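Local coordinates for protein reducing end xylose-releasing exo-oligoxylanase (Bacillus halodurans, PDB 1WU4) that hydrolyses xylooligosaccharides of three or more units with inversion of anomeric configuration, releasing xylose from the reducing end, at residues 8-14 with 275-279. The protein carries 1 engineered substitution. Sequence-based numbering, arbitrary orientation.
Sequences AFYTREY and AEWFG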
ATOM      1  N   ALA A   8      -3.949  -9.925  14.822  1.00 12.72           N
ATOM      2  CA  ALA A   8      -4.231  -8.794  15.698  1.00 12.56           C
ATOM      3  C   ALA A   8      -5.695  -8.367  15.624  1.00 11.50           C
ATOM      4  O   ALA A   8      -6.219  -7.769  16.561  1.00 12.01           O
ATOM      5  CB  ALA A   8      -3.328  -7.628  15.335  1.00 12.04           C
ATOM      6  N   PHE A   9      -6.351  -8.663  14.507  1.00 11.38           N
ATOM      7  CA  PHE A   9      -7.761  -8.322  14.345  1.00 11.12           C
ATOM      8  C   PHE A   9      -8.555  -8.951  15.489  1.00 12.13           C
ATOM      9  O   PHE A   9      -9.533  -8.380  15.976  1.00 14.29           O
ATOM     10  CB  PHE A   9      -8.277  -8.862  13.008  1.00 14.47           C
ATOM     11  CG  PHE A   9      -9.772  -8.777  12.846  1.00 11.39           C
ATOM     12  CD1 PHE A   9     -10.381  -7.596  12.432  1.00 12.80           C
ATOM     13  CD2 PHE A   9     -10.571  -9.887  13.104  1.00 13.84           C
ATOM     14  CE1 PHE A   9     -11.766  -7.523  12.275  1.00 13.73           C
ATOM     15  CE2 PHE A   9     -11.956  -9.825  12.952  1.00 14.61           C
ATOM     16  CZ  PHE A   9     -12.553  -8.640  12.535  1.00 15.08           C
ATOM     17  N   TYR A  10      -8.116 -10.133  15.912  1.00 13.28           N
ATOM     18  CA  TYR A  10      -8.777 -10.880  16.980  1.00 15.64           C
ATOM     19  C   TYR A  10      -8.230 -10.586  18.376  1.00 16.29           C
ATOM     20  O   TYR A  10      -8.993 -10.337  19.307  1.00 20.04           O
ATOM     21  CB  TYR A  10      -8.653 -12.379  16.701  1.00 16.36           C
ATOM     22  CG  TYR A  10      -9.188 -12.795  15.349  1.00 18.37           C
ATOM     23  CD1 TYR A  10     -10.559 -12.911  15.124  1.00 18.92           C
ATOM     24  CD2 TYR A  10      -8.321 -13.051  14.286  1.00 18.81           C
ATOM     25  CE1 TYR A  10     -11.055 -13.274  13.871  1.00 19.00           C
ATOM     26  CE2 TYR A  10      -8.805 -13.412  13.032  1.00 22.23           C
ATOM     27  CZ  TYR A  10     -10.171 -13.521  12.831  1.00 21.15           C
ATOM     28  OH  TYR A  10     -10.654 -13.874  11.590  1.00 26.41           O
ATOM     29  N   THR A  11      -6.908 -10.616  18.515  1.00 14.36           N
ATOM     30  CA  THR A  11      -6.261 -10.382  19.807  1.00 15.72           C
ATOM     31  C   THR A  11      -6.166  -8.914  20.203  1.00 17.57           C
ATOM     32  O   THR A  11      -6.073  -8.590  21.388  1.00 20.01           O
ATOM     33  CB  THR A  11      -4.835 -10.941  19.815  1.00 18.00           C
ATOM     34  OG1 THR A  11      -4.025 -10.170  18.918  1.00 16.53           O
ATOM     35  CG2 THR A  11      -4.825 -12.392  19.371  1.00 17.65           C
ATOM     36  N   ARG A  12      -6.177  -8.037  19.207  1.00 16.72           N
ATOM     37  CA  ARG A  12      -6.064  -6.601  19.428  1.00 15.79           C
ATOM     38  C   ARG A  12      -4.679  -6.247  19.971  1.00 18.16           C
ATOM     39  O   ARG A  12      -4.474  -5.173  20.538  1.00 19.44           O
ATOM     40  CB  ARG A  12      -7.166  -6.106  20.375  1.00 18.24           C
ATOM     41  CG  ARG A  12      -8.582  -6.399  19.877  1.00 19.19           C
ATOM     42  CD  ARG A  12      -8.767  -5.961  18.425  1.00 16.10           C
ATOM     43  NE  ARG A  12     -10.097  -6.272  17.906  1.00 20.49           N
ATOM     44  CZ  ARG A  12     -11.194  -5.572  18.181  1.00 19.65           C
ATOM     45  NH1 ARG A  12     -11.126  -4.512  18.975  1.00 22.03           N
ATOM     46  NH2 ARG A  12     -12.361  -5.931  17.663  1.00 21.27           N
ATOM     47  N   GLU A  13      -3.737  -7.169  19.793  1.00 16.04           N
ATOM     48  CA  GLU A  13      -2.352  -6.972  20.210  1.00 16.16           C
ATOM     49  C   GLU A  13      -1.480  -7.113  18.964  1.00 16.77           C
ATOM     50  O   GLU A  13      -1.574  -8.104  18.235  1.00 20.08           O
ATOM     51  CB  GLU A  13      -1.945  -8.004  21.266  1.00 20.49           C
ATOM     52  CG  GLU A  13      -2.554  -7.745  22.635  1.00 27.13           C
ATOM     53  CD  GLU A  13      -2.004  -8.666  23.710  1.00 30.95           C
ATOM     54  OE1 GLU A  13      -2.368  -8.482  24.892  1.00 36.14           O
ATOM     55  OE2 GLU A  13      -1.212  -9.573  23.375  1.00 34.04           O
ATOM     56  N   TYR A  14      -0.638  -6.115  18.720  1.00 12.56           N
ATOM     57  CA  TYR A  14       0.223  -6.103  17.545  1.00 11.66           C
ATOM     58  C   TYR A  14       1.656  -6.471  17.876  1.00 13.93           C
ATOM     59  O   TYR A  14       2.234  -5.975  18.841  1.00 16.37           O
ATOM     60  CB  TYR A  14       0.159  -4.722  16.891  1.00 11.89           C
ATOM     61  CG  TYR A  14      -1.236  -4.385  16.423  1.00 11.21           C
ATOM     62  CD1 TYR A  14      -1.621  -4.604  15.103  1.00  9.28           C
ATOM     63  CD2 TYR A  14      -2.197  -3.925  17.322  1.00 12.03           C
ATOM     64  CE1 TYR A  14      -2.928  -4.375  14.689  1.00 11.44           C
ATOM     65  CE2 TYR A  14      -3.508  -3.696  16.919  1.00 12.38           C
ATOM     66  CZ  TYR A  14      -3.867  -3.926  15.602  1.00 11.35           C
ATOM     67  OH  TYR A  14      -5.166  -3.719  15.202  1.00 15.70           O
ATOM     68  N   ALA A 275      -0.706 -11.099   7.340  1.00 10.64           N
ATOM     69  CA  ALA A 275      -0.399 -12.148   8.308  1.00 11.65           C
ATOM     70  C   ALA A 275      -0.548 -11.616   9.727  1.00 12.21           C
ATOM     71  O   ALA A 275      -1.096 -12.290  10.598  1.00 13.27           O
ATOM     72  CB  ALA A 275       1.017 -12.666   8.094  1.00 12.42           C
ATOM     73  N   GLU A 276      -0.065 -10.400   9.958  1.00 10.39           N
ATOM     74  CA  GLU A 276      -0.153  -9.797  11.283  1.00 11.87           C
ATOM     75  C   GLU A 276      -1.591  -9.499  11.687  1.00 12.16           C
ATOM     76  O   GLU A 276      -2.002  -9.794  12.810  1.00 13.22           O
ATOM     77  CB  GLU A 276       0.666  -8.506  11.336  1.00 10.86           C
ATOM     78  CG  GLU A 276       0.622  -7.782  12.683  1.00 15.37           C
ATOM     79  CD  GLU A 276       0.946  -8.687  13.860  1.00 15.35           C
ATOM     80  OE1 GLU A 276       1.729  -9.645  13.685  1.00 16.77           O
ATOM     81  OE2 GLU A 276       0.430  -8.429  14.968  1.00 15.99           O
ATOM     82  N   TRP A 277      -2.357  -8.915  10.772  1.00  9.62           N
ATOM     83  CA  TRP A 277      -3.744  -8.567  11.054  1.00 10.90           C
ATOM     84  C   TRP A 277      -4.708  -9.748  11.122  1.00 11.27           C
ATOM     85  O   TRP A 277      -5.494  -9.859  12.065  1.00 11.33           O
ATOM     86  CB  TRP A 277      -4.266  -7.581  10.005  1.00 10.18           C
ATOM     87  CG  TRP A 277      -3.791  -6.165  10.170  1.00  9.82           C
ATOM     88  CD1 TRP A 277      -2.872  -5.693  11.069  1.00  8.93           C
ATOM     89  CD2 TRP A 277      -4.215  -5.036   9.399  1.00  8.98           C
ATOM     90  NE1 TRP A 277      -2.701  -4.335  10.901  1.00 10.44           N
ATOM     91  CE2 TRP A 277      -3.513  -3.910   9.882  1.00  9.74           C
ATOM     92  CE3 TRP A 277      -5.122  -4.866   8.342  1.00  8.24           C
ATOM     93  CZ2 TRP A 277      -3.689  -2.629   9.343  1.00 11.05           C
ATOM     94  CZ3 TRP A 277      -5.298  -3.590   7.807  1.00  9.97           C
ATOM     95  CH2 TRP A 277      -4.582  -2.491   8.308  1.00 12.08           C
ATOM     96  N   PHE A 278      -4.655 -10.631  10.132  1.00 10.63           N
ATOM     97  CA  PHE A 278      -5.589 -11.746  10.102  1.00 12.15           C
ATOM     98  C   PHE A 278      -5.045 -13.145  10.340  1.00 12.91           C
ATOM     99  O   PHE A 278      -5.776 -14.127  10.205  1.00 14.36           O
ATOM    100  CB  PHE A 278      -6.387 -11.674   8.801  1.00 12.51           C
ATOM    101  CG  PHE A 278      -7.355 -10.531   8.776  1.00 10.77           C
ATOM    102  CD1 PHE A 278      -8.576 -10.630   9.437  1.00 11.49           C
ATOM    103  CD2 PHE A 278      -7.012  -9.323   8.179  1.00 11.80           C
ATOM    104  CE1 PHE A 278      -9.438  -9.542   9.509  1.00 12.46           C
ATOM    105  CE2 PHE A 278      -7.868  -8.227   8.247  1.00 11.45           C
ATOM    106  CZ  PHE A 278      -9.082  -8.333   8.913  1.00 12.96           C
ATOM    107  N   GLY A 279      -3.774 -13.237  10.712  1.00 13.56           N
ATOM    108  CA  GLY A 279      -3.189 -14.535  10.998  1.00 12.72           C
ATOM    109  C   GLY A 279      -2.221 -15.070   9.968  1.00 14.51           C
ATOM    110  O   GLY A 279      -2.368 -14.846   8.764  1.00 13.96           O
TER
HETATM  111  O   HOH W   1      -8.564 -14.377   9.877  1.00 26.09           O
HETATM  112  O   HOH W   2       0.452 -10.206  17.001  1.00 29.47           O
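Phe9 takes the CE1 corner of the Phe278 ring over one face, 3.4 Å from its own CG and offset toward the rim, while the edge of Phe9 meets the Tyr10 ring, whose face lies under Phe9 CD2. On the Tyr14 ring, the small methyl of Ala8 rests over the outer part of one face and the indole CD1 of Trp277 comes to the edge. Here the N-terminal turn of helix 8-11 meets the C-terminal end of helix 265-278 in the (alpha/alpha)6 barrel; Tyr14 comes from the chain just after the short helix. The rings of Phe9 and Phe278 are inclined at 31°. Phe9 CB lies off-centre over the Phe278 ring as a CH-pi contact, and a trans chi1 (170°) swings the Phe9 ring face onto CE1; Phe9 also reaches Leu209 of helix 201-210.

Backbone groups at the helix ends pair: Ala8 N donates to Glu276 O at 2.8 Å, nearly straight at 173°, and Phe9 N to a lone pair of Trp277 O at 2.9 Å. A water 2.7 Å from Tyr10 OH donates to Phe278 O. Gly279 is the first residue to leave helical geometry, where a CB would jam against Phe278 O. The indole N-H of Trp277 is satisfied by Phe376 O, and Tyr14 OH accepts from Ile378 N. Bent at chi2, Glu276 brings OE2 to accept from Arg15 N and, at 2.7 Å, from a water that also donates to Glu13 O.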